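Local structure of beta-L-arabinobiosidase (Bacteroides thetaiotaomicron, 5MQR) at residues 430-441 with 452-463. The protein is a multidomain glycoside hydrolase that probably cleaves glycosidic bonds in the breakdown of complex plant pectin by a gut bacterium. Sequence-based numbering, arbitrary orientation.
Sequences NWNIYSPVWAPV and DKDPFDYAKVER. With CA (calcium ion), chain J.
Strand 431-435 runs antiparallel to strand 460-463, their axes 4.7 Å apart, with Asn-432 facing Glu-462 and Tyr-434 facing Lys-460 as hydrogen-bonded pairs. On one face of the sheet, the Trp-431 indole stands over Arg-463: Arg-463 CB sits 3.7 Å from the centroid of the Trp-431 six-membered ring, a CH-pi contact, while CD lies nearer the rim. Arg-463 bends at chi2 (60°) and lays one guanidinium face on Asn-430 CB. Trp-431 CZ3 meets Val-461 CG2 at 3.6 Å, and Trp-431 NE1 and Arg-463 NE share Asp-417. A serine in place of Trp-431 would probably strip this cover from Arg-463 and Val-461 and cost Asp-417 a donor. Both strands fall in the sialidase-like CBM region, 431-435 lying between 460-468 and the parallel strand 52-57 of a mixed sheet. Residues 452-457, leading into strand 460-463, wrap a calcium ion through both Asp-452 carboxylate oxygens, the Asp-454 and Asp-457 carbonyls, Glu-597 and two waters. With CG anti to the backbone N (chi1 178°), the Tyr-434 ring runs along the strand and its OH meets the syn lone pair of Asp-457 OD2 at 2.8 Å; Thr-356 binds OD2 too. At the calcium loop, Trp-438 O accepts from Lys-453 N.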
ATOM      1  N   ASN A 430     -13.457  -4.824   0.021  1.00 26.42           N
ATOM      2  CA  ASN A 430     -12.890  -4.558   1.334  1.00 25.95           C
ATOM      3  C   ASN A 430     -13.345  -5.532   2.438  1.00 24.64           C
ATOM      4  O   ASN A 430     -12.990  -5.323   3.609  1.00 24.57           O
ATOM      5  CB  ASN A 430     -13.263  -3.141   1.760  1.00 26.81           C
ATOM      6  CG  ASN A 430     -12.630  -2.092   0.892  1.00 27.97           C
ATOM      7  OD1 ASN A 430     -11.413  -2.087   0.667  1.00 28.64           O
ATOM      8  ND2 ASN A 430     -13.443  -1.183   0.409  1.00 28.92           N
ATOM      9  N   TRP A 431     -14.117  -6.563   2.084  1.00 23.25           N
ATOM     10  CA  TRP A 431     -14.607  -7.534   3.067  1.00 22.89           C
ATOM     11  C   TRP A 431     -14.025  -8.899   2.807  1.00 22.78           C
ATOM     12  O   TRP A 431     -13.920  -9.315   1.672  1.00 23.06           O
ATOM     13  CB  TRP A 431     -16.117  -7.590   3.057  1.00 22.87           C
ATOM     14  CG  TRP A 431     -16.718  -6.460   3.788  1.00 22.84           C
ATOM     15  CD1 TRP A 431     -16.935  -5.205   3.312  1.00 23.22           C
ATOM     16  CD2 TRP A 431     -17.156  -6.457   5.145  1.00 23.11           C
ATOM     17  NE1 TRP A 431     -17.506  -4.417   4.282  1.00 23.41           N
ATOM     18  CE2 TRP A 431     -17.657  -5.161   5.421  1.00 23.24           C
ATOM     19  CE3 TRP A 431     -17.207  -7.438   6.153  1.00 22.90           C
ATOM     20  CZ2 TRP A 431     -18.185  -4.808   6.663  1.00 23.44           C
ATOM     21  CZ3 TRP A 431     -17.740  -7.100   7.385  1.00 23.19           C
ATOM     22  CH2 TRP A 431     -18.220  -5.784   7.638  1.00 23.71           C
ATOM     23  N   ASN A 432     -13.591  -9.554   3.875  1.00 22.68           N
ATOM     24  CA  ASN A 432     -13.198 -10.957   3.838  1.00 23.06           C
ATOM     25  C   ASN A 432     -14.433 -11.787   4.137  1.00 23.66           C
ATOM     26  O   ASN A 432     -15.172 -11.475   5.057  1.00 24.54           O
ATOM     27  CB  ASN A 432     -12.084 -11.205   4.833  1.00 22.78           C
ATOM     28  CG  ASN A 432     -10.802 -10.506   4.411  1.00 22.40           C
ATOM     29  OD1 ASN A 432     -10.795  -9.298   4.148  1.00 22.11           O
ATOM     30  ND2 ASN A 432      -9.743 -11.267   4.258  1.00 22.57           N
ATOM     31  N   ILE A 433     -14.691 -12.786   3.302  1.00 23.31           N
ATOM     32  CA  ILE A 433     -15.940 -13.511   3.315  1.00 23.12           C
ATOM     33  C   ILE A 433     -15.633 -15.016   3.302  1.00 22.70           C
ATOM     34  O   ILE A 433     -14.819 -15.498   2.514  1.00 22.42           O
ATOM     35  CB  ILE A 433     -16.816 -13.086   2.112  1.00 23.79           C
ATOM     36  CG1 ILE A 433     -17.300 -11.651   2.287  1.00 23.96           C
ATOM     37  CG2 ILE A 433     -18.033 -13.984   1.966  1.00 24.08           C
ATOM     38  CD1 ILE A 433     -18.021 -11.127   1.074  1.00 24.76           C
ATOM     39  N   TYR A 434     -16.307 -15.728   4.201  1.00 22.30           N
ATOM     40  CA  TYR A 434     -16.261 -17.170   4.331  1.00 21.72           C
ATOM     41  C   TYR A 434     -17.699 -17.640   4.155  1.00 21.85           C
ATOM     42  O   TYR A 434     -18.543 -17.342   4.997  1.00 21.91           O
ATOM     43  CB  TYR A 434     -15.738 -17.527   5.729  1.00 21.70           C
ATOM     44  CG  TYR A 434     -15.694 -19.008   5.998  1.00 21.44           C
ATOM     45  CD1 TYR A 434     -14.713 -19.817   5.417  1.00 21.34           C
ATOM     46  CD2 TYR A 434     -16.617 -19.601   6.836  1.00 21.38           C
ATOM     47  CE1 TYR A 434     -14.667 -21.184   5.674  1.00 21.31           C
ATOM     48  CE2 TYR A 434     -16.577 -20.958   7.085  1.00 21.76           C
ATOM     49  CZ  TYR A 434     -15.608 -21.753   6.502  1.00 21.28           C
ATOM     50  OH  TYR A 434     -15.595 -23.115   6.736  1.00 21.39           O
ATOM     51  N   SER A 435     -17.977 -18.356   3.061  1.00 21.70           N
ATOM     52  CA  SER A 435     -19.344 -18.621   2.625  1.00 21.88           C
ATOM     53  C   SER A 435     -19.564 -20.104   2.243  1.00 22.04           C
ATOM     54  O   SER A 435     -19.443 -20.483   1.073  1.00 22.15           O
ATOM     55  CB  SER A 435     -19.719 -17.671   1.490  1.00 21.78           C
ATOM     56  OG  SER A 435     -21.098 -17.754   1.228  1.00 21.83           O
ATOM     57  N   PRO A 436     -19.842 -20.956   3.258  1.00 22.17           N
ATOM     58  CA  PRO A 436     -20.243 -22.351   3.007  1.00 22.77           C
ATOM     59  C   PRO A 436     -21.603 -22.411   2.332  1.00 22.81           C
ATOM     60  O   PRO A 436     -22.395 -21.493   2.489  1.00 22.37           O
ATOM     61  CB  PRO A 436     -20.293 -22.968   4.422  1.00 22.66           C
ATOM     62  CG  PRO A 436     -19.460 -22.071   5.264  1.00 22.15           C
ATOM     63  CD  PRO A 436     -19.700 -20.704   4.705  1.00 22.11           C
ATOM     64  N   VAL A 437     -21.861 -23.480   1.584  1.00 23.84           N
ATOM     65  CA  VAL A 437     -23.120 -23.622   0.810  1.00 24.27           C
ATOM     66  C   VAL A 437     -24.343 -23.501   1.737  1.00 24.59           C
ATOM     67  O   VAL A 437     -25.326 -22.851   1.379  1.00 25.14           O
ATOM     68  CB  VAL A 437     -23.182 -24.952  -0.006  1.00 24.87           C
ATOM     69  CG1 VAL A 437     -24.465 -25.036  -0.859  1.00 25.35           C
ATOM     70  CG2 VAL A 437     -21.985 -25.058  -0.936  1.00 24.77           C
ATOM     71  N   TRP A 438     -24.257 -24.110   2.920  1.00 24.77           N
ATOM     72  CA  TRP A 438     -25.355 -24.110   3.901  1.00 25.68           C
ATOM     73  C   TRP A 438     -25.250 -23.017   4.969  1.00 25.53           C
ATOM     74  O   TRP A 438     -26.063 -22.974   5.895  1.00 25.35           O
ATOM     75  CB  TRP A 438     -25.488 -25.496   4.547  1.00 26.31           C
ATOM     76  CG  TRP A 438     -26.156 -26.512   3.652  1.00 27.61           C
ATOM     77  CD1 TRP A 438     -26.396 -26.410   2.293  1.00 28.30           C
ATOM     78  CD2 TRP A 438     -26.643 -27.807   4.038  1.00 28.34           C
ATOM     79  NE1 TRP A 438     -27.004 -27.560   1.826  1.00 28.87           N
ATOM     80  CE2 TRP A 438     -27.172 -28.429   2.872  1.00 28.84           C
ATOM     81  CE3 TRP A 438     -26.686 -28.500   5.249  1.00 28.55           C
ATOM     82  CZ2 TRP A 438     -27.757 -29.687   2.890  1.00 29.19           C
ATOM     83  CZ3 TRP A 438     -27.268 -29.776   5.261  1.00 29.48           C
ATOM     84  CH2 TRP A 438     -27.792 -30.347   4.081  1.00 29.60           C
ATOM     85  N   ALA A 439     -24.259 -22.131   4.833  1.00 24.89           N
ATOM     86  CA  ALA A 439     -24.177 -20.937   5.648  1.00 24.65           C
ATOM     87  C   ALA A 439     -23.713 -19.749   4.789  1.00 24.53           C
ATOM     88  O   ALA A 439     -22.680 -19.131   5.087  1.00 23.59           O
ATOM     89  CB  ALA A 439     -23.226 -21.160   6.836  1.00 24.18           C
ATOM     90  N   PRO A 440     -24.489 -19.413   3.743  1.00 24.99           N
ATOM     91  CA  PRO A 440     -24.009 -18.480   2.728  1.00 24.91           C
ATOM     92  C   PRO A 440     -24.063 -17.031   3.162  1.00 24.95           C
ATOM     93  O   PRO A 440     -24.886 -16.655   4.007  1.00 25.72           O
ATOM     94  CB  PRO A 440     -24.981 -18.709   1.565  1.00 25.29           C
ATOM     95  CG  PRO A 440     -26.253 -19.072   2.233  1.00 25.69           C
ATOM     96  CD  PRO A 440     -25.864 -19.865   3.450  1.00 25.63           C
ATOM     97  N   VAL A 441     -23.165 -16.235   2.599  1.00 24.43           N
ATOM     98  CA  VAL A 441     -23.165 -14.805   2.788  1.00 24.28           C
ATOM     99  C   VAL A 441     -23.703 -14.153   1.513  1.00 24.60           C
ATOM    100  O   VAL A 441     -23.330 -14.558   0.429  1.00 24.44           O
ATOM    101  CB  VAL A 441     -21.733 -14.325   3.092  1.00 23.92           C
ATOM    102  CG1 VAL A 441     -21.657 -12.802   3.107  1.00 23.74           C
ATOM    103  CG2 VAL A 441     -21.266 -14.923   4.406  1.00 23.69           C
ATOM    104  N   ASP A 452     -27.313 -19.339   8.115  1.00 27.52           N
ATOM    105  CA  ASP A 452     -26.704 -20.527   8.698  1.00 27.62           C
ATOM    106  C   ASP A 452     -27.761 -21.628   8.994  1.00 28.63           C
ATOM    107  O   ASP A 452     -28.568 -21.506   9.939  1.00 28.45           O
ATOM    108  CB  ASP A 452     -25.971 -20.140   9.985  1.00 27.51           C
ATOM    109  CG  ASP A 452     -25.066 -21.253  10.536  1.00 27.02           C
ATOM    110  OD1 ASP A 452     -25.194 -22.435  10.175  1.00 26.76           O
ATOM    111  OD2 ASP A 452     -24.224 -20.954  11.399  1.00 26.81           O
ATOM    112  N   LYS A 453     -27.732 -22.689   8.188  1.00 28.31           N
ATOM    113  CA  LYS A 453     -28.494 -23.899   8.477  1.00 29.80           C
ATOM    114  C   LYS A 453     -27.578 -25.103   8.558  1.00 28.50           C
ATOM    115  O   LYS A 453     -28.043 -26.229   8.458  1.00 28.23           O
ATOM    116  CB  LYS A 453     -29.595 -24.132   7.435  1.00 31.26           C
ATOM    117  CG  LYS A 453     -29.060 -24.372   6.038  1.00 32.20           C
ATOM    118  CD  LYS A 453     -30.159 -24.740   5.061  1.00 34.19           C
ATOM    119  CE  LYS A 453     -31.083 -23.589   4.747  1.00 35.45           C
ATOM    120  NZ  LYS A 453     -31.702 -23.826   3.408  1.00 36.61           N
ATOM    121  N   ASP A 454     -26.292 -24.863   8.787  1.00 27.56           N
ATOM    122  CA  ASP A 454     -25.296 -25.909   8.738  1.00 27.20           C
ATOM    123  C   ASP A 454     -24.915 -26.252  10.158  1.00 26.80           C
ATOM    124  O   ASP A 454     -24.345 -25.416  10.837  1.00 26.55           O
ATOM    125  CB  ASP A 454     -24.052 -25.432   7.967  1.00 27.04           C
ATOM    126  CG  ASP A 454     -23.101 -26.588   7.602  1.00 26.99           C
ATOM    127  OD1 ASP A 454     -23.070 -27.606   8.345  1.00 26.11           O
ATOM    128  OD2 ASP A 454     -22.416 -26.486   6.540  1.00 27.05           O
ATOM    129  N   PRO A 455     -25.162 -27.501  10.599  1.00 27.11           N
ATOM    130  CA  PRO A 455     -24.739 -27.895  11.949  1.00 27.14           C
ATOM    131  C   PRO A 455     -23.252 -27.975  12.161  1.00 26.59           C
ATOM    132  O   PRO A 455     -22.819 -28.083  13.309  1.00 25.72           O
ATOM    133  CB  PRO A 455     -25.306 -29.316  12.106  1.00 27.78           C
ATOM    134  CG  PRO A 455     -26.337 -29.443  11.036  1.00 28.21           C
ATOM    135  CD  PRO A 455     -25.828 -28.614   9.905  1.00 27.59           C
ATOM    136  N   PHE A 456     -22.494 -27.982  11.068  1.00 26.45           N
ATOM    137  CA  PHE A 456     -21.066 -28.192  11.116  1.00 26.72           C
ATOM    138  C   PHE A 456     -20.232 -27.003  10.626  1.00 26.53           C
ATOM    139  O   PHE A 456     -19.029 -27.106  10.530  1.00 27.79           O
ATOM    140  CB  PHE A 456     -20.737 -29.471  10.333  1.00 26.68           C
ATOM    141  CG  PHE A 456     -21.426 -30.682  10.884  1.00 27.01           C
ATOM    142  CD1 PHE A 456     -20.944 -31.304  12.042  1.00 27.24           C
ATOM    143  CD2 PHE A 456     -22.580 -31.157  10.299  1.00 27.29           C
ATOM    144  CE1 PHE A 456     -21.590 -32.393  12.591  1.00 27.61           C
ATOM    145  CE2 PHE A 456     -23.229 -32.259  10.839  1.00 27.99           C
ATOM    146  CZ  PHE A 456     -22.732 -32.876  11.982  1.00 27.92           C
ATOM    147  N   ASP A 457     -20.846 -25.873  10.337  1.00 26.31           N
ATOM    148  CA  ASP A 457     -20.100 -24.713   9.857  1.00 25.63           C
ATOM    149  C   ASP A 457     -20.924 -23.457  10.120  1.00 25.08           C
ATOM    150  O   ASP A 457     -22.041 -23.549  10.644  1.00 25.94           O
ATOM    151  CB  ASP A 457     -19.733 -24.872   8.349  1.00 25.95           C
ATOM    152  CG  ASP A 457     -18.315 -24.353   8.021  1.00 25.76           C
ATOM    153  OD1 ASP A 457     -17.844 -23.424   8.728  1.00 25.82           O
ATOM    154  OD2 ASP A 457     -17.683 -24.882   7.074  1.00 26.01           O
ATOM    155  N   TYR A 458     -20.367 -22.296   9.769  1.00 24.12           N
ATOM    156  CA  TYR A 458     -21.020 -21.023   9.982  1.00 23.98           C
ATOM    157  C   TYR A 458     -20.649 -20.053   8.884  1.00 23.65           C
ATOM    158  O   TYR A 458     -19.691 -20.305   8.136  1.00 23.19           O
ATOM    159  CB  TYR A 458     -20.634 -20.449  11.348  1.00 23.76           C
ATOM    160  CG  TYR A 458     -19.182 -20.625  11.719  1.00 23.57           C
ATOM    161  CD1 TYR A 458     -18.152 -19.917  11.044  1.00 23.27           C
ATOM    162  CD2 TYR A 458     -18.823 -21.465  12.763  1.00 23.88           C
ATOM    163  CE1 TYR A 458     -16.814 -20.089  11.410  1.00 23.44           C
ATOM    164  CE2 TYR A 458     -17.499 -21.623  13.143  1.00 24.08           C
ATOM    165  CZ  TYR A 458     -16.504 -20.941  12.475  1.00 23.67           C
ATOM    166  OH  TYR A 458     -15.221 -21.137  12.901  1.00 24.55           O
ATOM    167  N   ALA A 459     -21.427 -18.970   8.800  1.00 23.81           N
ATOM    168  CA  ALA A 459     -21.133 -17.833   7.919  1.00 24.16           C
ATOM    169  C   ALA A 459     -20.199 -16.924   8.681  1.00 24.19           C
ATOM    170  O   ALA A 459     -20.295 -16.815   9.891  1.00 23.86           O
ATOM    171  CB  ALA A 459     -22.399 -17.083   7.533  1.00 24.35           C
ATOM    172  N   LYS A 460     -19.284 -16.281   7.977  1.00 25.32           N
ATOM    173  CA  LYS A 460     -18.353 -15.382   8.626  1.00 26.14           C
ATOM    174  C   LYS A 460     -17.879 -14.306   7.665  1.00 25.95           C
ATOM    175  O   LYS A 460     -17.472 -14.622   6.538  1.00 25.79           O
ATOM    176  CB  LYS A 460     -17.173 -16.164   9.177  1.00 27.31           C
ATOM    177  CG  LYS A 460     -16.315 -15.350  10.097  1.00 28.89           C
ATOM    178  CD  LYS A 460     -14.937 -15.933  10.210  1.00 30.91           C
ATOM    179  CE  LYS A 460     -14.097 -15.503   9.040  1.00 32.51           C
ATOM    180  NZ  LYS A 460     -12.954 -16.422   8.813  1.00 33.74           N
ATOM    181  N   VAL A 461     -17.936 -13.049   8.128  1.00 25.37           N
ATOM    182  CA  VAL A 461     -17.369 -11.890   7.437  1.00 24.87           C
ATOM    183  C   VAL A 461     -16.376 -11.181   8.381  1.00 25.37           C
ATOM    184  O   VAL A 461     -16.594 -11.171   9.591  1.00 24.78           O
ATOM    185  CB  VAL A 461     -18.464 -10.943   6.888  1.00 24.67           C
ATOM    186  CG1 VAL A 461     -19.402 -11.687   5.947  1.00 25.00           C
ATOM    187  CG2 VAL A 461     -19.294 -10.314   7.975  1.00 24.84           C
ATOM    188  N   GLU A 462     -15.271 -10.659   7.830  1.00 26.00           N
ATOM    189  CA  GLU A 462     -14.257  -9.909   8.571  1.00 26.55           C
ATOM    190  C   GLU A 462     -14.021  -8.595   7.823  1.00 25.93           C
ATOM    191  O   GLU A 462     -13.785  -8.602   6.612  1.00 24.84           O
ATOM    192  CB  GLU A 462     -12.880 -10.602   8.667  1.00 28.42           C
ATOM    193  CG  GLU A 462     -12.822 -12.076   9.002  1.00 31.68           C
ATOM    194  CD  GLU A 462     -11.493 -12.562   9.631  1.00 33.85           C
ATOM    195  OE1 GLU A 462     -10.472 -11.859   9.599  1.00 33.75           O
ATOM    196  OE2 GLU A 462     -11.484 -13.686  10.224  1.00 39.14           O
ATOM    197  N   ARG A 463     -14.058  -7.479   8.547  1.00 25.33           N
ATOM    198  CA  ARG A 463     -13.669  -6.175   7.990  1.00 25.17           C
ATOM    199  C   ARG A 463     -12.295  -5.801   8.540  1.00 24.39           C
ATOM    200  O   ARG A 463     -12.150  -5.483   9.728  1.00 23.60           O
ATOM    201  CB  ARG A 463     -14.708  -5.091   8.323  1.00 24.86           C
ATOM    202  CG  ARG A 463     -14.452  -3.736   7.708  1.00 24.76           C
ATOM    203  CD  ARG A 463     -14.414  -3.793   6.196  1.00 24.73           C
ATOM    204  NE  ARG A 463     -14.585  -2.511   5.506  1.00 24.30           N
ATOM    205  CZ  ARG A 463     -13.608  -1.671   5.157  1.00 24.31           C
ATOM    206  NH1 ARG A 463     -12.333  -1.903   5.463  1.00 24.65           N
ATOM    207  NH2 ARG A 463     -13.908  -0.572   4.481  1.00 23.91           N
TER
HETATM  208 CA    CA J1209     -23.960 -23.425  12.038  1.00 28.68          CA
HETATM  209  O   HOH W   1     -21.939 -25.603   4.102  1.00 21.23           O
HETATM  210  O   HOH W   2     -22.708 -25.041  13.413  1.00 24.56           O
HETATM  211  O   HOH W   3     -22.986 -22.161  13.868  1.00 21.70           O